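Local coordinates for protein trehalose-6-phosphate phosphatase (PDB 5DX9) that belongs to the trehalose-phosphatase family of the HAD clan and binds a magnesium ion and a glycan ligand, at residues V42-E45 with R46-N49; G70-L73 with E74-G78; F92-P96 with G97-F101. All blocks are in the same frame, centred on the assembly; numbering follows the deposited sequence.

Interaction 1: residues V42-E45 with R46-N49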
loop_
_atom_site.group_PDB
_atom_site.type_symbol
_atom_site.label_atom_id
_atom_site.label_comp_id
_atom_site.label_asym_id
_atom_site.label_seq_id
_atom_site.Cartn_x
_atom_site.Cartn_y
_atom_site.Cartn_z
ATOM N N VAL A 42 0.634 7.536 15.337
ATOM C CA VAL A 42 -0.661 7.013 15.759
ATOM C C VAL A 42 -1.812 7.829 15.170
ATOM O O VAL A 42 -1.757 9.059 15.135
ATOM C CB VAL A 42 -0.785 6.991 17.293
ATOM C CG1 VAL A 42 0.367 6.198 17.901
ATOM C CG2 VAL A 42 -0.811 8.407 17.848
ATOM N N PRO A 43 -2.863 7.139 14.703
ATOM C CA PRO A 43 -3.997 7.814 14.063
ATOM C C PRO A 43 -4.759 8.703 15.038
ATOM O O PRO A 43 -4.910 8.353 16.208
ATOM C CB PRO A 43 -4.872 6.650 13.578
ATOM C CG PRO A 43 -4.529 5.523 14.484
ATOM C CD PRO A 43 -3.069 5.684 14.804
ATOM N N THR A 44 -5.226 9.848 14.552
ATOM C CA THR A 44 -5.994 10.773 15.375
ATOM C C THR A 44 -7.380 10.209 15.649
ATOM O O THR A 44 -7.728 9.135 15.158
ATOM C CB THR A 44 -6.137 12.146 14.702
ATOM O OG1 THR A 44 -6.919 12.011 13.508
ATOM C CG2 THR A 44 -4.773 12.712 14.350
ATOM N N GLU A 45 -8.170 10.937 16.430
ATOM C CA GLU A 45 -9.532 10.516 16.728
ATOM C C GLU A 45 -10.400 10.594 15.476
ATOM O O GLU A 45 -11.118 9.652 15.147
ATOM C CB GLU A 45 -10.130 11.375 17.845
ATOM C CG GLU A 45 -11.090 10.617 18.741
ATOM C CD GLU A 45 -10.440 9.398 19.367
ATOM O OE1 GLU A 45 -9.415 9.565 20.065
ATOM O OE2 GLU A 45 -10.945 8.274 19.147
ATOM N N ARG A 46 -10.325 11.726 14.783
ATOM C CA ARG A 46 -11.110 11.936 13.572
ATOM C C ARG A 46 -10.773 10.908 12.497
ATOM O O ARG A 46 -11.660 10.428 11.791
ATOM C CB ARG A 46 -10.889 13.352 13.033
ATOM C CG ARG A 46 -11.525 14.441 13.881
ATOM C CD ARG A 46 -11.061 15.827 13.453
ATOM N NE ARG A 46 -11.346 16.107 12.049
ATOM C CZ ARG A 46 -10.963 17.215 11.418
ATOM N NH1 ARG A 46 -10.280 18.144 12.068
ATOM N NH2 ARG A 46 -11.261 17.394 10.139
ATOM N N THR A 47 -9.493 10.567 12.380
ATOM C CA THR A 47 -9.044 9.602 11.382
ATOM C C THR A 47 -9.596 8.215 11.679
ATOM O O THR A 47 -10.128 7.540 10.795
ATOM C CB THR A 47 -7.505 9.530 11.315
ATOM O OG1 THR A 47 -6.987 10.776 10.834
ATOM C CG2 THR A 47 -7.059 8.409 10.388
ATOM N N ARG A 48 -9.463 7.799 12.934
ATOM C CA ARG A 48 -9.976 6.511 13.379
ATOM C C ARG A 48 -11.479 6.418 13.145
ATOM O O ARG A 48 -11.988 5.376 12.736
ATOM C CB ARG A 48 -9.647 6.289 14.858
ATOM C CG ARG A 48 -10.477 5.207 15.531
ATOM C CD ARG A 48 -9.872 4.794 16.870
ATOM N NE ARG A 48 -9.421 5.940 17.655
ATOM C CZ ARG A 48 -8.159 6.355 17.709
ATOM N NH1 ARG A 48 -7.220 5.714 17.025
ATOM N NH2 ARG A 48 -7.834 7.408 18.449
ATOM N N ASN A 49 -12.182 7.517 13.393
ATOM C CA ASN A 49 -13.626 7.558 13.197
ATOM C C ASN A 49 -14.019 7.401 11.730
ATOM O O ASN A 49 -14.960 6.674 11.405
ATOM C CB ASN A 49 -14.203 8.863 13.749
ATOM C CG ASN A 49 -14.098 8.956 15.258
ATOM O OD1 ASN A 49 -13.868 7.956 15.940
ATOM N ND2 ASN A 49 -14.277 10.159 15.790
#

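Interaction 2: residues G70-L73 with E74-G78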
loop_
_atom_site.group_PDB
_atom_site.type_symbol
_atom_site.label_atom_id
_atom_site.label_comp_id
_atom_site.label_asym_id
_atom_site.label_seq_id
_atom_site.Cartn_x
_atom_site.Cartn_y
_atom_site.Cartn_z
ATOM N N GLY A 70 2.831 -6.123 10.763
ATOM C CA GLY A 70 1.504 -6.495 11.224
ATOM C C GLY A 70 1.204 -6.087 12.654
ATOM O O GLY A 70 0.062 -5.769 12.988
ATOM N N ASP A 71 2.229 -6.088 13.501
ATOM C CA ASP A 71 2.053 -5.761 14.913
ATOM C C ASP A 71 1.603 -4.320 15.112
ATOM O O ASP A 71 0.639 -4.057 15.830
ATOM C CB ASP A 71 3.350 -6.007 15.688
ATOM C CG ASP A 71 3.518 -7.457 16.102
ATOM O OD1 ASP A 71 2.920 -8.343 15.458
ATOM O OD2 ASP A 71 4.255 -7.707 17.077
ATOM N N PHE A 72 2.313 -3.389 14.479
ATOM C CA PHE A 72 1.968 -1.974 14.568
ATOM C C PHE A 72 0.562 -1.724 14.035
ATOM O O PHE A 72 -0.209 -0.970 14.624
ATOM C CB PHE A 72 2.979 -1.119 13.798
ATOM C CG PHE A 72 2.596 0.333 13.696
ATOM C CD1 PHE A 72 3.013 1.243 14.655
ATOM C CD2 PHE A 72 1.827 0.791 12.638
ATOM C CE1 PHE A 72 2.666 2.581 14.561
ATOM C CE2 PHE A 72 1.476 2.127 12.540
ATOM C CZ PHE A 72 1.896 3.023 13.501
ATOM N N LEU A 73 0.237 -2.364 12.918
ATOM C CA LEU A 73 -1.066 -2.184 12.288
ATOM C C LEU A 73 -2.184 -2.731 13.172
ATOM O O LEU A 73 -3.216 -2.079 13.358
ATOM C CB LEU A 73 -1.086 -2.853 10.915
ATOM C CG LEU A 73 -0.159 -2.189 9.895
ATOM C CD1 LEU A 73 -0.204 -2.911 8.567
ATOM C CD2 LEU A 73 -0.522 -0.720 9.717
ATOM N N GLU A 74 -1.969 -3.921 13.726
ATOM C CA GLU A 74 -2.922 -4.526 14.654
ATOM C C GLU A 74 -3.151 -3.646 15.877
ATOM O O GLU A 74 -4.285 -3.469 16.322
ATOM C CB GLU A 74 -2.441 -5.911 15.093
ATOM C CG GLU A 74 -3.018 -7.055 14.276
ATOM C CD GLU A 74 -4.492 -7.300 14.567
ATOM O OE1 GLU A 74 -5.148 -8.001 13.765
ATOM O OE2 GLU A 74 -4.994 -6.800 15.599
ATOM N N GLU A 75 -2.066 -3.094 16.411
ATOM C CA GLU A 75 -2.137 -2.282 17.619
ATOM C C GLU A 75 -3.091 -1.104 17.476
ATOM O O GLU A 75 -3.799 -0.755 18.418
ATOM C CB GLU A 75 -0.747 -1.764 18.003
ATOM C CG GLU A 75 -0.769 -0.712 19.110
ATOM C CD GLU A 75 0.602 -0.452 19.715
ATOM O OE1 GLU A 75 1.468 -1.349 19.639
ATOM O OE2 GLU A 75 0.815 0.650 20.267
ATOM N N HIS A 76 -3.108 -0.492 16.297
ATOM C CA HIS A 76 -3.864 0.739 16.110
ATOM C C HIS A 76 -5.112 0.555 15.257
ATOM O O HIS A 76 -5.955 1.446 15.203
ATOM C CB HIS A 76 -2.975 1.817 15.484
ATOM C CG HIS A 76 -1.831 2.240 16.356
ATOM N ND1 HIS A 76 -0.519 1.968 16.045
ATOM C CD2 HIS A 76 -1.809 2.911 17.532
ATOM C CE1 HIS A 76 0.269 2.454 16.989
ATOM N NE2 HIS A 76 -0.496 3.032 17.905
ATOM N N TRP A 77 -5.240 -0.590 14.595
ATOM C CA TRP A 77 -6.377 -0.804 13.700
ATOM C C TRP A 77 -7.066 -2.150 13.899
ATOM O O TRP A 77 -8.134 -2.389 13.338
ATOM C CB TRP A 77 -5.935 -0.674 12.237
ATOM C CG TRP A 77 -5.483 0.707 11.871
ATOM C CD1 TRP A 77 -4.216 1.096 11.549
ATOM C CD2 TRP A 77 -6.295 1.888 11.801
ATOM N NE1 TRP A 77 -4.188 2.442 11.278
ATOM C CE2 TRP A 77 -5.452 2.952 11.427
ATOM C CE3 TRP A 77 -7.654 2.147 12.014
ATOM C CZ2 TRP A 77 -5.921 4.255 11.262
ATOM C CZ3 TRP A 77 -8.118 3.441 11.850
ATOM C CH2 TRP A 77 -7.254 4.478 11.477
ATOM N N GLY A 78 -6.457 -3.023 14.697
ATOM C CA GLY A 78 -6.986 -4.359 14.912
ATOM C C GLY A 78 -8.365 -4.372 15.543
ATOM O O GLY A 78 -9.065 -5.382 15.502
#

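Interaction 3: residues F92-P96 with G97-F101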
loop_
_atom_site.group_PDB
_atom_site.type_symbol
_atom_site.label_atom_id
_atom_site.label_comp_id
_atom_site.label_asym_id
_atom_site.label_seq_id
_atom_site.Cartn_x
_atom_site.Cartn_y
_atom_site.Cartn_z
ATOM N N PHE A 92 2.316 -9.812 3.781
ATOM C CA PHE A 92 1.304 -10.329 4.697
ATOM C C PHE A 92 -0.052 -9.698 4.419
ATOM O O PHE A 92 -0.135 -8.529 4.036
ATOM C CB PHE A 92 1.704 -10.079 6.149
ATOM C CG PHE A 92 2.947 -10.803 6.565
ATOM C CD1 PHE A 92 2.940 -12.181 6.710
ATOM C CD2 PHE A 92 4.119 -10.111 6.817
ATOM C CE1 PHE A 92 4.081 -12.855 7.094
ATOM C CE2 PHE A 92 5.265 -10.781 7.204
ATOM C CZ PHE A 92 5.245 -12.155 7.343
ATOM N N VAL A 93 -1.112 -10.474 4.623
ATOM C CA VAL A 93 -2.470 -10.011 4.365
ATOM C C VAL A 93 -3.456 -10.554 5.399
ATOM O O VAL A 93 -3.673 -11.763 5.486
ATOM C CB VAL A 93 -2.947 -10.428 2.958
ATOM C CG1 VAL A 93 -4.275 -9.765 2.626
ATOM C CG2 VAL A 93 -1.899 -10.076 1.917
ATOM N N LYS A 94 -4.049 -9.660 6.185
ATOM C CA LYS A 94 -5.103 -10.052 7.114
ATOM C C LYS A 94 -6.459 -9.533 6.650
ATOM O O LYS A 94 -6.780 -8.358 6.838
ATOM C CB LYS A 94 -4.815 -9.538 8.523
ATOM C CG LYS A 94 -5.966 -9.771 9.486
ATOM C CD LYS A 94 -5.957 -8.764 10.624
ATOM C CE LYS A 94 -7.274 -8.791 11.384
ATOM N NZ LYS A 94 -7.342 -7.744 12.438
ATOM N N GLN A 95 -7.252 -10.412 6.045
ATOM C CA GLN A 95 -8.590 -10.059 5.584
ATOM C C GLN A 95 -9.466 -9.574 6.735
ATOM O O GLN A 95 -9.167 -9.836 7.900
ATOM C CB GLN A 95 -9.248 -11.254 4.899
ATOM C CG GLN A 95 -8.418 -11.863 3.785
ATOM C CD GLN A 95 -9.100 -13.051 3.141
ATOM O OE1 GLN A 95 -8.648 -13.560 2.114
ATOM N NE2 GLN A 95 -10.196 -13.501 3.742
ATOM N N PRO A 96 -10.551 -8.856 6.406
ATOM C CA PRO A 96 -11.503 -8.358 7.405
ATOM C C PRO A 96 -12.071 -9.485 8.266
ATOM O O PRO A 96 -12.222 -9.324 9.472
ATOM C CB PRO A 96 -12.597 -7.708 6.553
ATOM C CG PRO A 96 -11.904 -7.329 5.285
ATOM C CD PRO A 96 -10.904 -8.422 5.044
ATOM N N GLY A 97 -12.368 -10.623 7.652
ATOM C CA GLY A 97 -12.894 -11.750 8.399
ATOM C C GLY A 97 -11.938 -12.271 9.459
ATOM O O GLY A 97 -12.241 -12.247 10.654
ATOM N N GLU A 98 -10.767 -12.719 9.015
ATOM C CA GLU A 98 -9.823 -13.440 9.866
ATOM C C GLU A 98 -9.190 -12.597 10.971
ATOM O O GLU A 98 -9.580 -11.452 11.209
ATOM C CB GLU A 98 -8.716 -14.046 9.001
ATOM C CG GLU A 98 -9.235 -14.887 7.846
ATOM C CD GLU A 98 -10.155 -16.001 8.308
ATOM O OE1 GLU A 98 -9.723 -16.823 9.145
ATOM O OE2 GLU A 98 -11.313 -16.051 7.837
ATOM N N GLU A 99 -8.206 -13.189 11.642
ATOM C CA GLU A 99 -7.494 -12.541 12.737
ATOM C C GLU A 99 -5.983 -12.741 12.591
ATOM O O GLU A 99 -5.188 -12.121 13.297
ATOM C CB GLU A 99 -7.987 -13.084 14.085
ATOM C CG GLU A 99 -7.223 -12.589 15.307
ATOM C CD GLU A 99 -7.322 -11.085 15.508
ATOM O OE1 GLU A 99 -8.022 -10.414 14.719
ATOM O OE2 GLU A 99 -6.695 -10.574 16.463
ATOM N N ASP A 100 -5.598 -13.610 11.661
ATOM C CA ASP A 100 -4.191 -13.907 11.418
ATOM C C ASP A 100 -3.772 -13.528 9.997
ATOM O O ASP A 100 -4.580 -13.573 9.068
ATOM C CB ASP A 100 -3.906 -15.392 11.669
ATOM C CG ASP A 100 -4.000 -15.768 13.139
ATOM O OD1 ASP A 100 -4.720 -15.079 13.892
ATOM O OD2 ASP A 100 -3.352 -16.756 13.541
ATOM N N PHE A 101 -2.504 -13.162 9.836
ATOM C CA PHE A 101 -1.980 -12.731 8.543
ATOM C C PHE A 101 -1.516 -13.899 7.671
ATOM O O PHE A 101 -0.712 -14.727 8.097
ATOM C CB PHE A 101 -0.817 -11.755 8.742
ATOM C CG PHE A 101 -1.235 -10.401 9.245
ATOM C CD1 PHE A 101 -1.291 -9.317 8.383
ATOM C CD2 PHE A 101 -1.565 -10.212 10.576
ATOM C CE1 PHE A 101 -1.671 -8.068 8.841
ATOM C CE2 PHE A 101 -1.946 -8.964 11.041
ATOM C CZ PHE A 101 -1.999 -7.890 10.171
#

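Interaction 1: residues V42-E45 with R46-N49
The N-terminal cap of helix 45-56 brings T44, at the N-cap position, against T47 in the first turn. Their hydroxyls are hydrogen-bonded, T44 OG1 lying 2.9 Å from T47 OG1. The two side chains cross at about a right angle. T44 OG1 sits between its own backbone N and carbonyl carbon (chi1 65°), which turns it inward over the start of the helix, 3.2 Å from T47 N. Threonine suits a cap because its short hydroxyl stays close to the amides of the first turn. Regular helical bonding begins here, with R48 N donating to T44 O at 3.1 Å and N49 N to E45 O at 3.0 Å.

E45 and R48, three residues apart, form a salt bridge. R48 grips the carboxylate side-on: NE reaches E45 OE2 at 3.2 Å and NH2 reaches OE1 at 3.1 Å, with a weaker bond from NH2 to OE2. Both oxygens lie close to the guanidinium plane, yet the nitrogens come from above the carboxylate, the two planes standing 61° apart. The bend of the glutamate at chi2 (57°) folds its chain back toward the arginine. T44 O lies under one face of the guanidinium, toward its rim, while NH1 comes 3.7 Å from P43 CG.

P43 suits the approach to the helix, since its ring restricts the backbone just ahead of the cap and packs against W77, as T47 does. R46 points away and pairs with E299. With two nitrogens holding two oxygens, the paired bonds should limit rotation of both groups, and E45's negative charge near the helix N-terminus should interact favourably with the helix dipole.

Interaction 2: residues G70-L73 with E74-G78
Aromatic contact carries the side-chain part of this helical turn, where F72 and H76 lie four residues apart. The imidazole turns its edge to one face of the phenyl ring in a T-shaped (edge-to-face) pair, centroids 4.7 Å apart and planes at 62°. H76 CE1 comes 3.4 Å from F72 CE1, and H76 ND1 stands above the phenyl plane, offset toward the rim. Placing CG anti to the backbone N (chi1 173°) carries the F72 ring along the helix toward H76. Each ring has a further neighbour: E75 CG lies over the centre of one imidazole face, and F72 makes a cation-pi contact with R68.

One side-chain bond joins the same pair, a weak one from H76 ND1 to F72 O at 3.3 Å.

The backbone bonds are sound at first and then slacken. E74 N donates to G70 O at 2.8 Å and E75 N to D71 O at 2.9 Å. H76 N is shared weakly between F72 O and L73 O. W77 N makes a weak bond to L73 O, short at 2.8 Å but bent to 130°. G78 N closes on E74 O at 2.7 Å, and its lack of a side chain leaves room for the E74 carboxylate, whose OE1 forms a salt bridge with K94.

The buried side chains pack on neighbouring parts of the chain: L73 touches R68, while W77, broad enough to span several neighbours, touches I51 and L83 and meets the Y27 ring. Helix 70-77 is the connecting helix of a beta-alpha-beta unit between parallel strands 60-65 and 84-87, part of the Rossmann-like core of HAD proteins.

Interaction 3: residues F92-P96 with G97-F101
K94 NZ is held by two carboxylates, E99 OE1 at 3.6 Å in a long salt bridge and E74 OE1, its stronger partner, on helix 70-77. Lysine suits this buried position because its chain is long: with CG anti to the backbone N (chi1 173°) and every later torsion extended, it runs alongside E99, pointing the same way, and delivers its charge to the two acids. Those acids should in turn stabilise the ammonium form. On the way K94 CE passes 3.5 Å from E98 O.

The base of the same side chain serves an apolar purpose. K94 CB stands over the centre of one face of the F101 ring, 3.4 Å from its centroid and 10° off the normal, a CH-pi contact. Further out, K94 CD adds a looser contact at the rim, 4.0 Å from F101 CE2.

These residues belong to a beta hairpin. Strand 92-94 pairs antiparallel with the short edge strand 102-103, V93 bonding to I102 through the backbone, and 95-101 is the loop that reverses the chain between them; 92-96 and 97-101 run nearly antiparallel, their end-to-end directions 167° apart. P96, its phi restrained by the ring, and small G97 stand next to each other where the chain turns.

At the start of the strand, F92 CB touches F101 CD1 at 3.8 Å, and the F92 side chain also touches K136 and A137. Q95 heads off from the turn toward helix 190-200, where its OE1 accepts a hydrogen bond from R196. V93, directed away from the loop, packs its branched side chain on Y63 and I193.

Overall arrangement
Along the chain the three contacts come in series, 42-49, then 70-78, then 92-101, all inside the HAD-type core. Interaction 2 is the middle member. Its centre is 13 Å from that of interaction 1, where H76 and W77 pack on V42 and P43, and 11 Å from that of interaction 3, joined through E74 and K94 and by F101 packing on G70. Interactions 1 and 3 do not touch, their nearest atoms being about 14 Å apart. Helix 70-77 therefore bridges the start of helix 45-56 and the hairpin at one edge of the mixed sheet. The side chain of L73 is about 6 Å from the bound 6-O-phosphono-alpha-D-glucopyranose, so this helix lies close to the ligand pocket.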